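Local structure of metallo-carboxypeptidase (Pseudomonas aeruginosa, 4A39) at residues Glu129-Leu134 against Met185-Met190; Ile158-Val163 against Tyr215-Met220. The protein probably acts as a zinc-dependent carboxypeptidase of the M14 family, removing residues from the C-terminal ends of peptide or protein substrates. All coordinates share one frame; numbering follows the deposited sequence.

Overall arrangement
Both contacts are buried, yet they are built by different means. Interaction 1 lays helix 128-138 beside helix 185-196 at a distance that long polar side chains bridge, with one His-carboxylate hydrogen bond at its middle and a single partly exposed arginine at its margin. Interaction 2 joins strands 157-163 and 212-217 inside the seven-stranded mixed sheet, where backbone bonds and aliphatic side chains do most of the work. Their centres lie 11 Å apart, and the two networks meet: His131 NE2 is 2.9 Å from Glu159 OE1, and Glu187 OE1 is 3.1 Å from Asn219 ND2, both probable hydrogen bonds that tie the helix pair to the sheet.

Interaction 1: residues Glu129-Leu134 against Met185-Met190; sequences ERHARL and MAEWFM
His131 and Glu187 both turn their CG atoms anti to the backbone N (chi1 173° for His131), and these torsions carry imidazole and carboxylate into the gap between the two helices. A bend at chi2 of Glu187 completes the approach. His131 ND1 then donates to Glu187 OE2 over only 2.5 Å along a nearly straight path, with an N-H...O angle of 169°. The acceptor oxygen lies close to the imidazole plane and receives the proton on its syn lone pair, while the carboxylate itself is turned steeply against the ring.

The helix segments run nearly parallel, their axes 11.5 Å apart, so the side chains must reach far to meet. Leu134 fills in beside the polar pair: its CD2 packs 3.9 Å from Glu187 OE2, and the two side chains lie alongside, running opposite ways. On the other flank the extended chain of Arg130 crosses Trp188 at about a right angle. Trp188 CH2 sits over one guanidinium face, toward its rim, and comes within 3.3 Å of Arg130 NE; the two planes are inclined by 38°. The charge of Arg130 is met by a salt bridge to Glu191, one turn beyond Glu187, and Trp188 NE1 is bound by the carbonyl of Glu124.

Glu187 also has Arg128, in a salt bridge, and Asn219 as partners. The imidazole is gripped at both nitrogens, which fixes its rotation. The Glu187 side chain lies about 12 Å from the zinc ion, so the pair is no metal ligand and belongs to the helix-sheet framework near the site. With a carboxylate at each nitrogen, from Glu187 and Glu159, the buried imidazole would probably be stabilised in its protonated form, though Arg128 beside Glu187 may offset part of that effect.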
loop_
_atom_site.group_PDB
_atom_site.type_symbol
_atom_site.label_atom_id
_atom_site.label_comp_id
_atom_site.label_asym_id
_atom_site.label_seq_id
_atom_site.Cartn_x
_atom_site.Cartn_y
_atom_site.Cartn_z
ATOM N N GLU A 129 -5.884 -13.753 4.163
ATOM C CA GLU A 129 -5.890 -14.560 5.377
ATOM C C GLU A 129 -5.187 -13.756 6.456
ATOM O O GLU A 129 -5.628 -13.735 7.604
ATOM C CB GLU A 129 -5.202 -15.916 5.156
ATOM C CG GLU A 129 -5.991 -16.833 4.222
ATOM C CD GLU A 129 -5.525 -18.282 4.230
ATOM O OE1 GLU A 129 -4.303 -18.527 4.157
ATOM O OE2 GLU A 129 -6.395 -19.181 4.294
ATOM N N ARG A 130 -4.110 -13.070 6.081
ATOM C CA ARG A 130 -3.383 -12.245 7.037
ATOM C C ARG A 130 -4.283 -11.068 7.406
ATOM O O ARG A 130 -4.270 -10.597 8.544
ATOM C CB ARG A 130 -2.067 -11.734 6.435
ATOM C CG ARG A 130 -1.138 -11.139 7.480
ATOM C CD ARG A 130 0.180 -10.641 6.904
ATOM N NE ARG A 130 1.072 -10.215 7.978
ATOM C CZ ARG A 130 1.898 -11.023 8.636
ATOM N NH1 ARG A 130 1.963 -12.312 8.324
ATOM N NH2 ARG A 130 2.641 -10.549 9.628
ATOM N N HIS A 131 -5.066 -10.599 6.436
ATOM C CA HIS A 131 -5.986 -9.487 6.662
ATOM C C HIS A 131 -6.980 -9.876 7.751
ATOM O O HIS A 131 -7.269 -9.091 8.659
ATOM C CB HIS A 131 -6.753 -9.153 5.377
ATOM C CG HIS A 131 -7.838 -8.139 5.566
ATOM N ND1 HIS A 131 -7.589 -6.785 5.643
ATOM C CD2 HIS A 131 -9.176 -8.283 5.720
ATOM C CE1 HIS A 131 -8.725 -6.138 5.838
ATOM N NE2 HIS A 131 -9.704 -7.025 5.890
ATOM N N ALA A 132 -7.510 -11.091 7.651
ATOM C CA ALA A 132 -8.469 -11.569 8.634
ATOM C C ALA A 132 -7.830 -11.583 10.014
ATOM O O ALA A 132 -8.454 -11.182 10.999
ATOM C CB ALA A 132 -8.960 -12.960 8.259
ATOM N N ARG A 133 -6.584 -12.040 10.089
ATOM C CA ARG A 133 -5.882 -12.088 11.364
ATOM C C ARG A 133 -5.662 -10.686 11.928
ATOM O O ARG A 133 -5.757 -10.473 13.139
ATOM C CB ARG A 133 -4.540 -12.808 11.213
ATOM C CG ARG A 133 -4.676 -14.302 10.937
ATOM C CD ARG A 133 -3.368 -15.048 11.192
ATOM N NE ARG A 133 -2.309 -14.691 10.252
ATOM C CZ ARG A 133 -2.267 -15.081 8.981
ATOM N NH1 ARG A 133 -3.230 -15.849 8.484
ATOM N NH2 ARG A 133 -1.255 -14.714 8.209
ATOM N N LEU A 134 -5.370 -9.729 11.051
ATOM C CA LEU A 134 -5.156 -8.352 11.483
ATOM C C LEU A 134 -6.438 -7.779 12.071
ATOM O O LEU A 134 -6.412 -7.098 13.095
ATOM C CB LEU A 134 -4.708 -7.474 10.308
ATOM C CG LEU A 134 -4.570 -5.980 10.634
ATOM C CD1 LEU A 134 -3.524 -5.779 11.722
ATOM C CD2 LEU A 134 -4.179 -5.212 9.380
ATOM N N MET A 185 2.565 -2.988 0.192
ATOM C CA MET A 185 3.231 -2.309 1.295
ATOM C C MET A 185 2.194 -1.523 2.092
ATOM O O MET A 185 2.369 -1.279 3.284
ATOM C CB MET A 185 4.307 -1.348 0.766
ATOM C CG MET A 185 3.814 -0.358 -0.296
ATOM S SD MET A 185 3.778 -1.035 -1.974
ATOM C CE MET A 185 5.537 -0.954 -2.398
ATOM N N ALA A 186 1.105 -1.137 1.433
ATOM C CA ALA A 186 0.055 -0.355 2.080
ATOM C C ALA A 186 -0.602 -1.043 3.279
ATOM O O ALA A 186 -0.698 -0.451 4.357
ATOM C CB ALA A 186 -0.999 0.052 1.059
ATOM N N GLU A 187 -1.062 -2.281 3.121
ATOM C CA GLU A 187 -1.677 -2.926 4.275
ATOM C C GLU A 187 -0.617 -3.297 5.322
ATOM O O GLU A 187 -0.930 -3.388 6.508
ATOM C CB GLU A 187 -2.526 -4.144 3.868
ATOM C CG GLU A 187 -3.184 -4.821 5.075
ATOM C CD GLU A 187 -4.523 -5.483 4.775
ATOM O OE1 GLU A 187 -4.741 -5.944 3.635
ATOM O OE2 GLU A 187 -5.359 -5.550 5.701
ATOM N N TRP A 188 0.631 -3.505 4.902
ATOM C CA TRP A 188 1.682 -3.799 5.876
ATOM C C TRP A 188 1.786 -2.581 6.797
ATOM O O TRP A 188 1.930 -2.713 8.015
ATOM C CB TRP A 188 3.029 -4.054 5.190
ATOM C CG TRP A 188 3.177 -5.458 4.672
ATOM C CD1 TRP A 188 3.153 -5.862 3.366
ATOM C CD2 TRP A 188 3.370 -6.642 5.454
ATOM N NE1 TRP A 188 3.321 -7.223 3.288
ATOM C CE2 TRP A 188 3.455 -7.728 4.554
ATOM C CE3 TRP A 188 3.478 -6.892 6.830
ATOM C CZ2 TRP A 188 3.644 -9.048 4.982
ATOM C CZ3 TRP A 188 3.667 -8.208 7.259
ATOM C CH2 TRP A 188 3.748 -9.269 6.334
ATOM N N PHE A 189 1.705 -1.395 6.200
ATOM C CA PHE A 189 1.755 -0.131 6.942
ATOM C C PHE A 189 0.631 -0.138 7.988
ATOM O O PHE A 189 0.832 0.241 9.144
ATOM C CB PHE A 189 1.580 1.037 5.952
ATOM C CG PHE A 189 1.432 2.404 6.594
ATOM C CD1 PHE A 189 0.218 2.797 7.156
ATOM C CD2 PHE A 189 2.484 3.316 6.574
ATOM C CE1 PHE A 189 0.051 4.080 7.683
ATOM C CE2 PHE A 189 2.328 4.605 7.095
ATOM C CZ PHE A 189 1.108 4.988 7.650
ATOM N N MET A 190 -0.555 -0.579 7.580
ATOM C CA MET A 190 -1.699 -0.628 8.485
ATOM C C MET A 190 -1.481 -1.624 9.624
ATOM O O MET A 190 -1.905 -1.380 10.753
ATOM C CB MET A 190 -2.968 -0.993 7.710
ATOM C CG MET A 190 -3.311 -0.016 6.590
ATOM S SD MET A 190 -3.616 1.682 7.161
ATOM C CE MET A 190 -5.266 1.519 7.842
#

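Interaction 2: residues Ile158-Val163 against Tyr215-Met220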
loop_
_atom_site.group_PDB
_atom_site.type_symbol
_atom_site.label_atom_id
_atom_site.label_comp_id
_atom_site.label_asym_id
_atom_site.label_seq_id
_atom_site.Cartn_x
_atom_site.Cartn_y
_atom_site.Cartn_z
ATOM N N ILE A 158 -15.252 -4.887 3.526
ATOM C CA ILE A 158 -14.411 -3.691 3.561
ATOM C C ILE A 158 -14.633 -3.149 4.977
ATOM O O ILE A 158 -15.500 -2.304 5.195
ATOM C CB ILE A 158 -14.869 -2.601 2.559
ATOM C CG1 ILE A 158 -15.011 -3.181 1.151
ATOM C CG2 ILE A 158 -13.870 -1.452 2.564
ATOM C CD1 ILE A 158 -13.718 -3.625 0.545
ATOM N N GLU A 159 -13.865 -3.641 5.941
ATOM C CA GLU A 159 -14.034 -3.196 7.323
ATOM C C GLU A 159 -13.545 -1.786 7.611
ATOM O O GLU A 159 -12.481 -1.381 7.151
ATOM C CB GLU A 159 -13.327 -4.152 8.290
ATOM C CG GLU A 159 -13.847 -5.578 8.250
ATOM C CD GLU A 159 -12.995 -6.485 7.390
ATOM O OE1 GLU A 159 -12.402 -5.987 6.407
ATOM O OE2 GLU A 159 -12.926 -7.697 7.693
ATOM N N LEU A 160 -14.343 -1.048 8.380
ATOM C CA LEU A 160 -13.989 0.297 8.817
ATOM C C LEU A 160 -13.870 0.172 10.331
ATOM O O LEU A 160 -14.869 -0.046 11.025
ATOM C CB LEU A 160 -15.085 1.311 8.469
ATOM C CG LEU A 160 -14.952 2.701 9.108
ATOM C CD1 LEU A 160 -13.573 3.283 8.821
ATOM C CD2 LEU A 160 -16.047 3.615 8.577
ATOM N N LEU A 161 -12.650 0.287 10.840
ATOM C CA LEU A 161 -12.411 0.170 12.273
ATOM C C LEU A 161 -12.297 1.542 12.912
ATOM O O LEU A 161 -11.804 2.476 12.288
ATOM C CB LEU A 161 -11.112 -0.602 12.534
ATOM C CG LEU A 161 -10.942 -1.944 11.818
ATOM C CD1 LEU A 161 -9.549 -2.491 12.090
ATOM C CD2 LEU A 161 -12.017 -2.920 12.282
ATOM N N ARG A 162 -12.774 1.668 14.149
ATOM C CA ARG A 162 -12.667 2.938 14.855
ATOM C C ARG A 162 -12.000 2.724 16.199
ATOM O O ARG A 162 -12.370 1.823 16.957
ATOM C CB ARG A 162 -14.038 3.605 15.067
ATOM C CG ARG A 162 -13.928 4.897 15.897
ATOM C CD ARG A 162 -15.146 5.802 15.781
ATOM N NE ARG A 162 -16.323 5.257 16.447
ATOM C CZ ARG A 162 -17.497 5.878 16.500
ATOM N NH1 ARG A 162 -17.644 7.065 15.924
ATOM N NH2 ARG A 162 -18.520 5.318 17.131
ATOM N N VAL A 163 -10.992 3.546 16.474
ATOM C CA VAL A 163 -10.268 3.481 17.733
ATOM C C VAL A 163 -10.738 4.692 18.532
ATOM O O VAL A 163 -10.471 5.834 18.163
ATOM C CB VAL A 163 -8.741 3.570 17.507
ATOM C CG1 VAL A 163 -8.007 3.361 18.819
ATOM C CG2 VAL A 163 -8.303 2.538 16.478
ATOM N N TYR A 215 -10.026 6.341 12.420
ATOM C CA TYR A 215 -10.945 5.661 11.508
ATOM C C TYR A 215 -10.016 4.986 10.503
ATOM O O TYR A 215 -9.363 5.654 9.696
ATOM C CB TYR A 215 -11.860 6.676 10.823
ATOM C CG TYR A 215 -12.905 7.265 11.751
ATOM C CD1 TYR A 215 -12.548 8.171 12.750
ATOM C CD2 TYR A 215 -14.246 6.903 11.641
ATOM C CE1 TYR A 215 -13.503 8.704 13.616
ATOM C CE2 TYR A 215 -15.212 7.433 12.503
ATOM C CZ TYR A 215 -14.831 8.332 13.484
ATOM O OH TYR A 215 -15.781 8.874 14.324
ATOM N N LEU A 216 -9.970 3.658 10.559
ATOM C CA LEU A 216 -9.055 2.885 9.727
ATOM C C LEU A 216 -9.689 1.883 8.775
ATOM O O LEU A 216 -10.588 1.138 9.154
ATOM C CB LEU A 216 -8.097 2.113 10.638
ATOM C CG LEU A 216 -7.489 2.848 11.836
ATOM C CD1 LEU A 216 -6.757 1.850 12.720
ATOM C CD2 LEU A 216 -6.554 3.942 11.353
ATOM N N VAL A 217 -9.194 1.862 7.541
ATOM C CA VAL A 217 -9.656 0.902 6.540
ATOM C C VAL A 217 -8.403 0.167 6.069
ATOM O O VAL A 217 -7.691 0.648 5.193
ATOM C CB VAL A 217 -10.311 1.585 5.319
ATOM C CG1 VAL A 217 -10.676 0.530 4.280
ATOM C CG2 VAL A 217 -11.566 2.347 5.746
ATOM N N PRO A 218 -8.114 -1.006 6.660
ATOM C CA PRO A 218 -6.945 -1.830 6.324
ATOM C C PRO A 218 -6.769 -2.192 4.850
ATOM O O PRO A 218 -5.637 -2.278 4.366
ATOM C CB PRO A 218 -7.131 -3.063 7.201
ATOM C CG PRO A 218 -7.792 -2.493 8.416
ATOM C CD PRO A 218 -8.832 -1.579 7.812
ATOM N N ASN A 219 -7.870 -2.437 4.144
ATOM C CA ASN A 219 -7.769 -2.765 2.722
ATOM C C ASN A 219 -8.989 -2.322 1.923
ATOM O O ASN A 219 -10.108 -2.807 2.122
ATOM C CB ASN A 219 -7.520 -4.261 2.519
ATOM C CG ASN A 219 -7.095 -4.581 1.099
ATOM O OD1 ASN A 219 -7.901 -4.527 0.171
ATOM N ND2 ASN A 219 -5.813 -4.894 0.919
ATOM N N MET A 220 -8.744 -1.395 1.003
ATOM C CA MET A 220 -9.773 -0.806 0.153
ATOM C C MET A 220 -10.132 -1.582 -1.105
ATOM O O MET A 220 -11.064 -1.194 -1.805
ATOM C CB MET A 220 -9.338 0.592 -0.292
ATOM C CG MET A 220 -9.413 1.681 0.764
ATOM S SD MET A 220 -11.112 2.111 1.166
ATOM C CE MET A 220 -11.648 2.813 -0.400
HETATM O O HOH W 1 -10.492 -3.033 5.561
#
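Arg162 and Tyr215 face each other as a non-hydrogen-bonded pair of antiparallel strands in the mixed sheet of the zinc carboxypeptidase fold. From CB, Arg162 sends CG anti to its backbone N (chi1 176°), over one face of the Tyr215 ring near its rim. CD follows, 3.4 Å from Tyr215 CZ. A bend at chi3 then turns the guanidinium so that NH1 donates to Tyr215 OH at 3.1 Å, with the oxygen in the guanidinium plane. Ring and guanidinium planes stand 76° apart, and the tyrosine ring also stacks with Trp174.

The neighbouring pair, Leu161 and Leu216, is the hydrogen-bonded one: each backbone N reaches the other residue's O at 2.8 Å. On the Leu161 and Leu216 face, which helices 128-138 and 185-196 cover, Leu161 CD1 touches Pro218 CG and Val163 CG2 meets Leu216 CD1. Leu160 CD1 lies 3.8 Å from Val217 CG2, and helix 252-264 packs against Leu160.

Past Val217 the chain leaves the strand, and a water spans the widening gap: it lies 3.0 Å from both Glu159 O and Asn219 N, accepting from the Asn219 N-H and linking the two backbones.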